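Local coordinates for VIN1 (Oscarella pearsei, PDB 6BFI), which binds actin filaments and may play a role in cell-cell adhesion, as a member of the vinculin/alpha-catenin family, at residues 308-313 / 368-373; 316-321 / 358-363; 22-27 / 41-46; 720-725 / 772-777. All blocks are in the same frame, centred on the assembly; numbering follows the deposited sequence.

Contact 1: 308-313 / 368-373; sequences LAATDE and LAERVA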
# COMPACT_ATOMS: atom_id res chain seq x y z
N LEU A 308 14.34 -14.14 -15.86
CA LEU A 308 14.47 -14.36 -14.43
C LEU A 308 13.82 -15.67 -13.98
O LEU A 308 13.53 -15.84 -12.79
CB LEU A 308 13.86 -13.19 -13.66
CG LEU A 308 14.50 -11.82 -13.88
CD1 LEU A 308 13.71 -10.74 -13.15
CD2 LEU A 308 15.95 -11.82 -13.42
N ALA A 309 13.58 -16.59 -14.91
CA ALA A 309 12.89 -17.83 -14.57
C ALA A 309 13.77 -18.72 -13.70
O ALA A 309 15.00 -18.66 -13.75
CB ALA A 309 12.47 -18.57 -15.83
N ALA A 310 13.12 -19.57 -12.90
CA ALA A 310 13.85 -20.46 -12.00
C ALA A 310 14.58 -21.56 -12.75
O ALA A 310 15.67 -21.98 -12.34
CB ALA A 310 12.90 -21.06 -10.97
N THR A 311 13.99 -22.06 -13.84
CA THR A 311 14.60 -23.12 -14.64
C THR A 311 14.59 -22.73 -16.11
O THR A 311 13.82 -21.88 -16.55
CB THR A 311 13.87 -24.46 -14.46
OG1 THR A 311 12.51 -24.34 -14.90
CG2 THR A 311 13.89 -24.90 -13.01
N ASP A 312 15.48 -23.37 -16.87
CA ASP A 312 15.55 -23.12 -18.31
C ASP A 312 14.32 -23.61 -19.05
O ASP A 312 14.07 -23.18 -20.18
CB ASP A 312 16.80 -23.78 -18.89
CG ASP A 312 18.08 -23.09 -18.46
OD1 ASP A 312 18.70 -22.41 -19.30
OD2 ASP A 312 18.47 -23.24 -17.28
N GLU A 313 13.53 -24.50 -18.43
CA GLU A 313 12.32 -24.98 -19.09
C GLU A 313 11.26 -23.90 -19.16
O GLU A 313 10.68 -23.65 -20.23
CB GLU A 313 11.79 -26.22 -18.35
CG GLU A 313 12.80 -27.35 -18.29
CD GLU A 313 12.17 -28.68 -17.92
OE1 GLU A 313 11.16 -28.68 -17.18
OE2 GLU A 313 12.68 -29.72 -18.39
N LEU A 368 6.55 -17.15 -11.66
CA LEU A 368 6.73 -16.52 -10.36
C LEU A 368 6.49 -17.52 -9.23
O LEU A 368 7.26 -17.57 -8.26
CB LEU A 368 5.81 -15.31 -10.21
CG LEU A 368 6.43 -13.97 -10.58
CD1 LEU A 368 6.89 -13.96 -12.03
CD2 LEU A 368 5.45 -12.83 -10.32
N ALA A 369 5.44 -18.34 -9.35
CA ALA A 369 5.20 -19.37 -8.35
C ALA A 369 6.35 -20.37 -8.29
O ALA A 369 6.62 -20.93 -7.22
CB ALA A 369 3.88 -20.09 -8.65
N GLU A 370 7.04 -20.59 -9.41
CA GLU A 370 8.18 -21.50 -9.40
C GLU A 370 9.38 -20.87 -8.70
O GLU A 370 10.06 -21.54 -7.91
CB GLU A 370 8.54 -21.89 -10.84
CG GLU A 370 9.25 -23.23 -10.95
CD GLU A 370 9.78 -23.50 -12.34
OE1 GLU A 370 10.13 -22.53 -13.04
OE2 GLU A 370 9.84 -24.68 -12.74
N ARG A 371 9.64 -19.59 -8.97
CA ARG A 371 10.69 -18.88 -8.23
C ARG A 371 10.43 -18.93 -6.73
O ARG A 371 11.35 -19.16 -5.94
CB ARG A 371 10.78 -17.43 -8.70
CG ARG A 371 11.71 -17.21 -9.89
CD ARG A 371 13.17 -17.30 -9.48
NE ARG A 371 13.56 -16.23 -8.56
CZ ARG A 371 14.01 -15.04 -8.95
NH1 ARG A 371 14.15 -14.77 -10.24
NH2 ARG A 371 14.33 -14.12 -8.04
N VAL A 372 9.18 -18.73 -6.32
CA VAL A 372 8.86 -18.80 -4.90
C VAL A 372 9.06 -20.22 -4.37
O VAL A 372 9.62 -20.42 -3.29
CB VAL A 372 7.43 -18.30 -4.64
CG1 VAL A 372 7.04 -18.51 -3.19
CG2 VAL A 372 7.34 -16.83 -5.02
N ALA A 373 8.62 -21.23 -5.14
CA ALA A 373 8.79 -22.61 -4.70
C ALA A 373 10.26 -22.98 -4.54
O ALA A 373 10.59 -23.82 -3.69
CB ALA A 373 8.12 -23.56 -5.69
O HOH W 1 10.39 -19.59 -12.79

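Contact 2: 316-321 / 358-363; sequences AKLLAA and QELEQE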
# COMPACT_ATOMS: atom_id res chain seq x y z
N ALA A 316 12.60 -21.15 -21.66
CA ALA A 316 12.38 -21.46 -23.07
C ALA A 316 10.90 -21.53 -23.41
O ALA A 316 10.52 -21.28 -24.56
CB ALA A 316 13.07 -22.78 -23.42
N LYS A 317 10.05 -21.87 -22.44
CA LYS A 317 8.61 -21.91 -22.69
C LYS A 317 8.03 -20.51 -22.82
O LYS A 317 7.26 -20.22 -23.75
CB LYS A 317 7.91 -22.69 -21.57
CG LYS A 317 6.43 -22.93 -21.81
CD LYS A 317 5.87 -23.91 -20.79
CE LYS A 317 4.44 -24.31 -21.14
NZ LYS A 317 4.34 -24.93 -22.49
N LEU A 318 8.40 -19.61 -21.89
CA LEU A 318 7.96 -18.22 -21.99
C LEU A 318 8.45 -17.58 -23.28
O LEU A 318 7.71 -16.86 -23.95
CB LEU A 318 8.44 -17.43 -20.78
CG LEU A 318 7.68 -17.66 -19.47
CD1 LEU A 318 8.47 -17.12 -18.28
CD2 LEU A 318 6.31 -17.00 -19.55
N LEU A 319 9.71 -17.85 -23.65
CA LEU A 319 10.22 -17.33 -24.92
C LEU A 319 9.48 -17.93 -26.11
O LEU A 319 9.25 -17.24 -27.11
CB LEU A 319 11.72 -17.59 -25.02
CG LEU A 319 12.58 -16.85 -23.99
CD1 LEU A 319 14.04 -17.25 -24.10
CD2 LEU A 319 12.42 -15.34 -24.15
N ALA A 320 9.10 -19.20 -26.01
CA ALA A 320 8.33 -19.83 -27.09
C ALA A 320 6.99 -19.14 -27.27
O ALA A 320 6.58 -18.83 -28.39
CB ALA A 320 8.15 -21.32 -26.81
N ALA A 321 6.28 -18.89 -26.16
CA ALA A 321 5.01 -18.18 -26.25
C ALA A 321 5.20 -16.77 -26.80
O ALA A 321 4.37 -16.28 -27.58
CB ALA A 321 4.34 -18.14 -24.88
N GLN A 358 -3.64 -14.61 -22.81
CA GLN A 358 -4.04 -15.17 -21.52
C GLN A 358 -3.11 -16.30 -21.09
O GLN A 358 -2.73 -16.38 -19.91
CB GLN A 358 -5.48 -15.68 -21.59
CG GLN A 358 -6.51 -14.68 -21.12
CD GLN A 358 -7.84 -15.33 -20.79
OE1 GLN A 358 -8.16 -16.41 -21.30
NE2 GLN A 358 -8.62 -14.69 -19.93
N GLU A 359 -2.74 -17.18 -22.02
CA GLU A 359 -1.84 -18.28 -21.67
C GLU A 359 -0.45 -17.76 -21.29
O GLU A 359 0.20 -18.32 -20.40
CB GLU A 359 -1.75 -19.28 -22.82
CG GLU A 359 -3.05 -20.04 -23.06
CD GLU A 359 -3.00 -20.93 -24.29
OE1 GLU A 359 -1.92 -21.07 -24.90
OE2 GLU A 359 -4.06 -21.49 -24.65
N LEU A 360 0.01 -16.70 -21.95
CA LEU A 360 1.28 -16.09 -21.57
C LEU A 360 1.20 -15.52 -20.16
O LEU A 360 2.13 -15.70 -19.36
CB LEU A 360 1.68 -15.01 -22.57
CG LEU A 360 2.93 -14.20 -22.22
CD1 LEU A 360 4.14 -15.11 -22.03
CD2 LEU A 360 3.21 -13.16 -23.29
N GLU A 361 0.10 -14.83 -19.84
CA GLU A 361 -0.09 -14.34 -18.48
C GLU A 361 -0.05 -15.48 -17.47
O GLU A 361 0.60 -15.38 -16.42
CB GLU A 361 -1.41 -13.58 -18.39
CG GLU A 361 -1.76 -13.06 -17.00
CD GLU A 361 -3.09 -12.33 -16.97
OE1 GLU A 361 -3.72 -12.19 -18.04
OE2 GLU A 361 -3.50 -11.89 -15.87
N GLN A 362 -0.74 -16.59 -17.78
CA GLN A 362 -0.77 -17.71 -16.86
C GLN A 362 0.61 -18.32 -16.66
O GLN A 362 0.98 -18.70 -15.55
CB GLN A 362 -1.76 -18.78 -17.35
CG GLN A 362 -2.01 -19.89 -16.34
CD GLN A 362 -2.59 -19.37 -15.04
OE1 GLN A 362 -3.33 -18.39 -15.01
NE2 GLN A 362 -2.26 -20.04 -13.94
N GLU A 363 1.40 -18.41 -17.74
CA GLU A 363 2.75 -18.95 -17.61
C GLU A 363 3.66 -18.00 -16.84
O GLU A 363 4.60 -18.44 -16.18
CB GLU A 363 3.33 -19.26 -18.98
CG GLU A 363 3.85 -20.69 -19.14
CD GLU A 363 2.75 -21.73 -19.03
OE1 GLU A 363 2.35 -22.07 -17.89
OE2 GLU A 363 2.28 -22.22 -20.08

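Contact 3: 22-27 / 41-46; sequences GQLVLF and TPLVQG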
# COMPACT_ATOMS: atom_id res chain seq x y z
N GLY A 22 -20.08 29.63 3.15
CA GLY A 22 -20.63 29.20 1.88
C GLY A 22 -22.12 29.49 1.77
O GLY A 22 -22.60 29.93 0.72
N GLN A 23 -22.86 29.26 2.86
CA GLN A 23 -24.28 29.59 2.84
C GLN A 23 -24.51 31.09 2.73
O GLN A 23 -25.52 31.52 2.15
CB GLN A 23 -24.97 29.04 4.09
CG GLN A 23 -25.20 27.54 4.04
CD GLN A 23 -26.35 27.10 4.92
OE1 GLN A 23 -26.78 27.83 5.82
NE2 GLN A 23 -26.87 25.90 4.67
N LEU A 24 -23.60 31.91 3.27
CA LEU A 24 -23.71 33.35 3.07
C LEU A 24 -23.57 33.71 1.59
O LEU A 24 -24.34 34.53 1.07
CB LEU A 24 -22.66 34.09 3.89
CG LEU A 24 -22.95 34.24 5.38
CD1 LEU A 24 -21.77 34.88 6.10
CD2 LEU A 24 -24.22 35.07 5.58
N VAL A 25 -22.60 33.10 0.91
CA VAL A 25 -22.46 33.35 -0.53
C VAL A 25 -23.70 32.87 -1.28
O VAL A 25 -24.20 33.55 -2.19
CB VAL A 25 -21.18 32.69 -1.06
CG1 VAL A 25 -21.07 32.85 -2.57
CG2 VAL A 25 -19.96 33.28 -0.37
N LEU A 26 -24.22 31.70 -0.91
CA LEU A 26 -25.40 31.16 -1.59
C LEU A 26 -26.61 32.07 -1.41
O LEU A 26 -27.39 32.26 -2.35
CB LEU A 26 -25.70 29.75 -1.07
CG LEU A 26 -24.67 28.64 -1.30
CD1 LEU A 26 -25.10 27.37 -0.58
CD2 LEU A 26 -24.47 28.38 -2.78
N PHE A 27 -26.79 32.63 -0.21
CA PHE A 27 -27.88 33.56 0.01
C PHE A 27 -27.68 34.85 -0.78
O PHE A 27 -28.64 35.38 -1.36
CB PHE A 27 -28.00 33.88 1.50
CG PHE A 27 -28.85 32.91 2.27
CD1 PHE A 27 -30.08 32.50 1.78
CD2 PHE A 27 -28.42 32.41 3.49
CE1 PHE A 27 -30.86 31.61 2.50
CE2 PHE A 27 -29.20 31.52 4.21
CZ PHE A 27 -30.42 31.12 3.71
N THR A 41 -27.94 38.77 8.75
CA THR A 41 -27.50 39.13 10.10
C THR A 41 -27.35 37.93 11.03
O THR A 41 -26.33 37.85 11.74
CB THR A 41 -28.45 40.18 10.69
OG1 THR A 41 -28.39 41.37 9.90
CG2 THR A 41 -28.06 40.51 12.13
N PRO A 42 -28.29 36.98 11.11
CA PRO A 42 -28.09 35.86 12.05
C PRO A 42 -26.88 35.01 11.73
O PRO A 42 -26.09 34.68 12.63
CB PRO A 42 -29.41 35.06 11.92
CG PRO A 42 -29.96 35.44 10.59
CD PRO A 42 -29.60 36.88 10.43
N LEU A 43 -26.69 34.64 10.46
CA LEU A 43 -25.55 33.82 10.07
C LEU A 43 -24.23 34.54 10.36
O LEU A 43 -23.27 33.94 10.86
CB LEU A 43 -25.65 33.46 8.59
CG LEU A 43 -25.30 32.03 8.17
CD1 LEU A 43 -26.06 31.02 9.01
CD2 LEU A 43 -25.60 31.84 6.69
N VAL A 44 -24.18 35.84 10.07
CA VAL A 44 -22.98 36.63 10.35
C VAL A 44 -22.73 36.70 11.85
O VAL A 44 -21.58 36.67 12.30
CB VAL A 44 -23.11 38.03 9.71
CG1 VAL A 44 -22.01 38.94 10.22
CG2 VAL A 44 -23.06 37.93 8.20
N GLN A 45 -23.80 36.79 12.64
CA GLN A 45 -23.63 36.77 14.09
C GLN A 45 -23.06 35.44 14.56
O GLN A 45 -22.21 35.40 15.45
CB GLN A 45 -24.97 37.05 14.78
CG GLN A 45 -25.36 38.52 14.81
CD GLN A 45 -26.66 38.76 15.55
OE1 GLN A 45 -27.50 37.87 15.65
NE2 GLN A 45 -26.82 39.97 16.08
N GLY A 46 -23.52 34.33 13.97
CA GLY A 46 -22.98 33.03 14.34
C GLY A 46 -21.50 32.91 14.02
O GLY A 46 -20.70 32.52 14.88

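Contact 4: 720-725 / 772-777; sequences ADLIRM and ILATVK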
# COMPACT_ATOMS: atom_id res chain seq x y z
N ALA A 720 -21.74 30.57 -6.28
CA ALA A 720 -22.77 29.71 -5.72
C ALA A 720 -22.82 28.37 -6.43
O ALA A 720 -23.01 27.32 -5.80
CB ALA A 720 -24.13 30.40 -5.78
N ASP A 721 -22.64 28.38 -7.76
CA ASP A 721 -22.59 27.13 -8.51
C ASP A 721 -21.39 26.29 -8.09
O ASP A 721 -21.46 25.05 -8.04
CB ASP A 721 -22.57 27.41 -10.01
CG ASP A 721 -23.83 28.11 -10.49
OD1 ASP A 721 -24.89 27.89 -9.88
OD2 ASP A 721 -23.75 28.89 -11.46
N LEU A 722 -20.26 26.94 -7.78
CA LEU A 722 -19.08 26.21 -7.33
C LEU A 722 -19.32 25.56 -5.98
O LEU A 722 -19.03 24.37 -5.79
CB LEU A 722 -17.88 27.15 -7.28
CG LEU A 722 -16.60 26.61 -6.62
CD1 LEU A 722 -16.19 25.28 -7.23
CD2 LEU A 722 -15.47 27.63 -6.74
N ILE A 723 -19.85 26.31 -5.02
CA ILE A 723 -20.07 25.78 -3.68
C ILE A 723 -21.11 24.66 -3.71
O ILE A 723 -20.88 23.56 -3.19
CB ILE A 723 -20.48 26.90 -2.71
CG1 ILE A 723 -19.37 27.94 -2.61
CG2 ILE A 723 -20.83 26.33 -1.35
CD1 ILE A 723 -19.72 29.14 -1.75
N ARG A 724 -22.26 24.93 -4.33
CA ARG A 724 -23.31 23.93 -4.43
C ARG A 724 -22.82 22.68 -5.15
O ARG A 724 -23.13 21.56 -4.75
CB ARG A 724 -24.52 24.52 -5.15
CG ARG A 724 -25.62 23.53 -5.46
CD ARG A 724 -26.76 24.20 -6.21
NE ARG A 724 -26.29 24.87 -7.42
CZ ARG A 724 -26.12 24.27 -8.59
NH1 ARG A 724 -26.39 22.97 -8.72
NH2 ARG A 724 -25.69 24.96 -9.64
N MET A 725 -22.04 22.87 -6.22
CA MET A 725 -21.51 21.72 -6.95
C MET A 725 -20.57 20.90 -6.07
O MET A 725 -20.59 19.67 -6.11
CB MET A 725 -20.80 22.19 -8.21
CG MET A 725 -20.38 21.06 -9.13
SD MET A 725 -21.78 19.99 -9.53
CE MET A 725 -22.85 21.13 -10.39
N ILE A 772 -14.51 22.55 1.79
CA ILE A 772 -13.81 23.69 2.38
C ILE A 772 -13.04 24.46 1.32
O ILE A 772 -13.13 25.69 1.22
CB ILE A 772 -12.89 23.22 3.53
CG1 ILE A 772 -13.72 22.62 4.66
CG2 ILE A 772 -12.04 24.38 4.03
CD1 ILE A 772 -12.89 22.08 5.81
N LEU A 773 -12.27 23.74 0.49
CA LEU A 773 -11.41 24.41 -0.48
C LEU A 773 -12.20 25.07 -1.59
O LEU A 773 -11.79 26.11 -2.11
CB LEU A 773 -10.41 23.40 -1.06
CG LEU A 773 -9.37 22.86 -0.07
CD1 LEU A 773 -8.56 21.73 -0.70
CD2 LEU A 773 -8.47 23.97 0.43
N ALA A 774 -13.34 24.49 -1.97
CA ALA A 774 -14.22 25.14 -2.94
C ALA A 774 -14.85 26.39 -2.35
O ALA A 774 -15.01 27.40 -3.05
CB ALA A 774 -15.29 24.17 -3.42
N THR A 775 -15.21 26.35 -1.06
CA THR A 775 -15.73 27.55 -0.41
C THR A 775 -14.67 28.64 -0.35
O THR A 775 -14.98 29.83 -0.50
CB THR A 775 -16.25 27.22 0.99
OG1 THR A 775 -17.26 26.21 0.89
CG2 THR A 775 -16.84 28.46 1.65
N VAL A 776 -13.41 28.26 -0.14
CA VAL A 776 -12.33 29.24 -0.12
C VAL A 776 -12.09 29.81 -1.51
O VAL A 776 -11.89 31.02 -1.67
CB VAL A 776 -11.05 28.61 0.47
CG1 VAL A 776 -9.88 29.58 0.37
CG2 VAL A 776 -11.27 28.21 1.91
N LYS A 777 -12.13 28.95 -2.53
CA LYS A 777 -11.92 29.41 -3.90
C LYS A 777 -13.03 30.35 -4.35
O LYS A 777 -12.77 31.34 -5.05
CB LYS A 777 -11.81 28.21 -4.85
CG LYS A 777 -11.86 28.56 -6.33
CD LYS A 777 -10.68 29.41 -6.75
CE LYS A 777 -10.76 29.77 -8.22
NZ LYS A 777 -9.61 30.60 -8.66

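Contact 1: 308-313 / 368-373
Arg371 supplies the main polar tie. Its NH1 donates to the backbone O of Leu308 over 2.8 Å. The oxygen lies in the guanidinium plane, and the N-H meets one of its lone pairs in the carbonyl plane. The bond is bent, with an N-H...O angle of 147°. Bends at chi2 and chi3 fold the arginine chain toward the loop. NE pairs with Asp375 and NH2 bonds Thr420 of helix 399-427. A leucine in its place would probably leave the Leu308 carbonyl and Asp375 without their mates.

The loop held here joins helix 289-306 to helix 312-338 in this all-helical vinculin-family protein, and Thr311 is the N-cap of the latter helix.

Glu370 makes the second polar group. Its OE1 bonds Thr314, in the first turn of helix 312-338. A water bridges to the loop: it takes the N-H of Ala310 at 2.7 Å and donates to Glu370 OE1 at 3.0 Å. Thr311 OG1 lies 3.5 Å from Glu370 OE2, a weak pair at most.

The apolar contacts are few. Ala310 CB rests 4.1 Å from Arg371 CD. Leu308 and Arg371 also both touch Leu423.

Contact 2: 316-321 / 358-363
Leu318 and Leu360 form the tightly packed, buried part of this contact. The two side chains cross at about a right angle, with Leu318 CD2 3.8 Å from Leu360 CD1. The same Leu318 CD2 also touches the CB of Glu363, again at 3.8 Å. Leu360 has CG anti to its backbone N (chi1 175°), which carries CD1 across to the facing helix. There CD1 also meets the small side chain of Ala321, at 4.2 Å from its CB. The backbones come close at this point: the CA atoms of Ala321 and Leu360 are 6.3 Å apart. Ala306 of helix 289-306, together with Ile364 and Ala367 of helix 344-375, packs on Leu318 and extends this apolar layer.

The pair belongs to an antiparallel helical hairpin, in which helix 312-338 turns back into helix 344-375. The axes of the two segments pass 10.2 Å apart at 162°.

The other side faces solvent and has no salt bridge. Lys317 is exposed and lays its chain across that of Glu363 at about a right angle. The lysine touches with carbon, not with its ammonium group: Lys317 CE is 3.2 Å from Glu363 OE2. A bend at chi4 (58°) turns the end of the lysine, and NZ stays 4.2 Å from the same OE2, too far for a salt bridge.

No hydrogen bond crosses between the segments. The leucines and the carbon chains of Lys317 and Glu363 share the hold, while the opposite charges at the border probably add a modest, undirected attraction.

Contact 3: 22-27 / 41-46
Leu43 is the first residue of 41-46 to meet 22-27, and it makes most of the contact. Its CB and its CD2 both touch Leu24 CD2, each at 3.7 Å. The two leucines slide past each other in opposite directions, and Leu43 CD2 also lies against Leu24 CG. The same methyl reaches two more residues of helix 8-32. It comes to 3.9 Å from Gln23 CB on one turn. On the next it stands at the edge of the Phe27 ring, near the ring plane, with 4.3 Å from Leu43 CD2 to Phe27 CD2.

Val44 follows and meets Leu24 chiefly at CD1, with CD2 almost as near. Val44 CG2 lies 3.9 Å from Leu24 CD1. These side chains cross at about a right angle. Leu88 and Ala92 of helix 68-97 also pack on Val44. An alanine at Leu24 is likely to open a gap facing both Leu43 and Val44 and to leave the Leu43 methyl with little more than Gln23 and Phe27 to rest on.

Helices 8-32 and 41-59 run antiparallel, with segment axes 10.4 Å apart at 161°. They probably match the first two helices of the vinculin head. In vertebrate vinculin these part to admit a helix of talin; the geometry alone does not establish that here.

Every contact across the pair is made by carbon atoms, and no hydrogen bond joins the segments. With no directional bond across the seam, alignment here probably rests on the fit of its methyl groups.

Contact 4: 720-725 / 772-777
Leu722 points toward the facing segment and lies over Ala774. With CG anti to its backbone N (chi1 171°), Leu722 reaches across with both methyls. They part there. CD1 goes to the side chain of Ala774, 4.1 Å from its CB. CD2 turns to the backbone and rests 3.7 Å from Ala774 O. It also meets the aliphatic stem of Lys777, with CD2 3.8 Å from Lys777 CG. The leucine and lysine chains cross at about a right angle. The lysine then leads away from the contact, and its NZ is held by Asp789 and Thr793 of helix 786-817.

Ile723 approaches beside Leu722. Its CG2 is 4.2 Å from Thr775 OG1, a van der Waals touch. That hydroxyl is bonded to the backbone O of Lys771, one turn back in its own helix.

The two segments run almost exactly antiparallel, at 176°, and their axes are only 8.8 Å apart. The closest CA pair is Ile723 and Thr775, at 5.7 Å. The small side chain of Ala774, facing Leu722, is consistent with the short axis distance. The helices belong to the C-terminal bundle, which probably corresponds to the actin-binding vinculin tail. Helix 690-710 also packs on Leu722, through Met705 and Thr709.

All five touching residues are buried, yet no hydrogen bond crosses the interface. Lys777 contributes only the carbons of its stem. This is a joint of van der Waals contacts, in which leucine and isoleucine carbons also rest on a backbone and a hydroxyl oxygen.

Contacts 1 and 2 join the same two helices, 312-338 and 344-375. Their centres are 13 Å apart, and contact 2 is nested inside the loop closed by contact 1. Contacts 3 and 4 lie far off, the centres of contacts 1 and 3 being 67 Å apart. Contacts 3 and 4 touch each other although hundreds of residues separate them in sequence: Leu26 CD2 is 3.5 Å from Ala720 O, and Gly22 CA is 3.7 Å from Ile723 CD1. Thr775 also packs against Gly22. This meeting of N-terminal and C-terminal helices is consistent with the closed, head-to-tail form of vinculin. None of the contacts is built round a ligand.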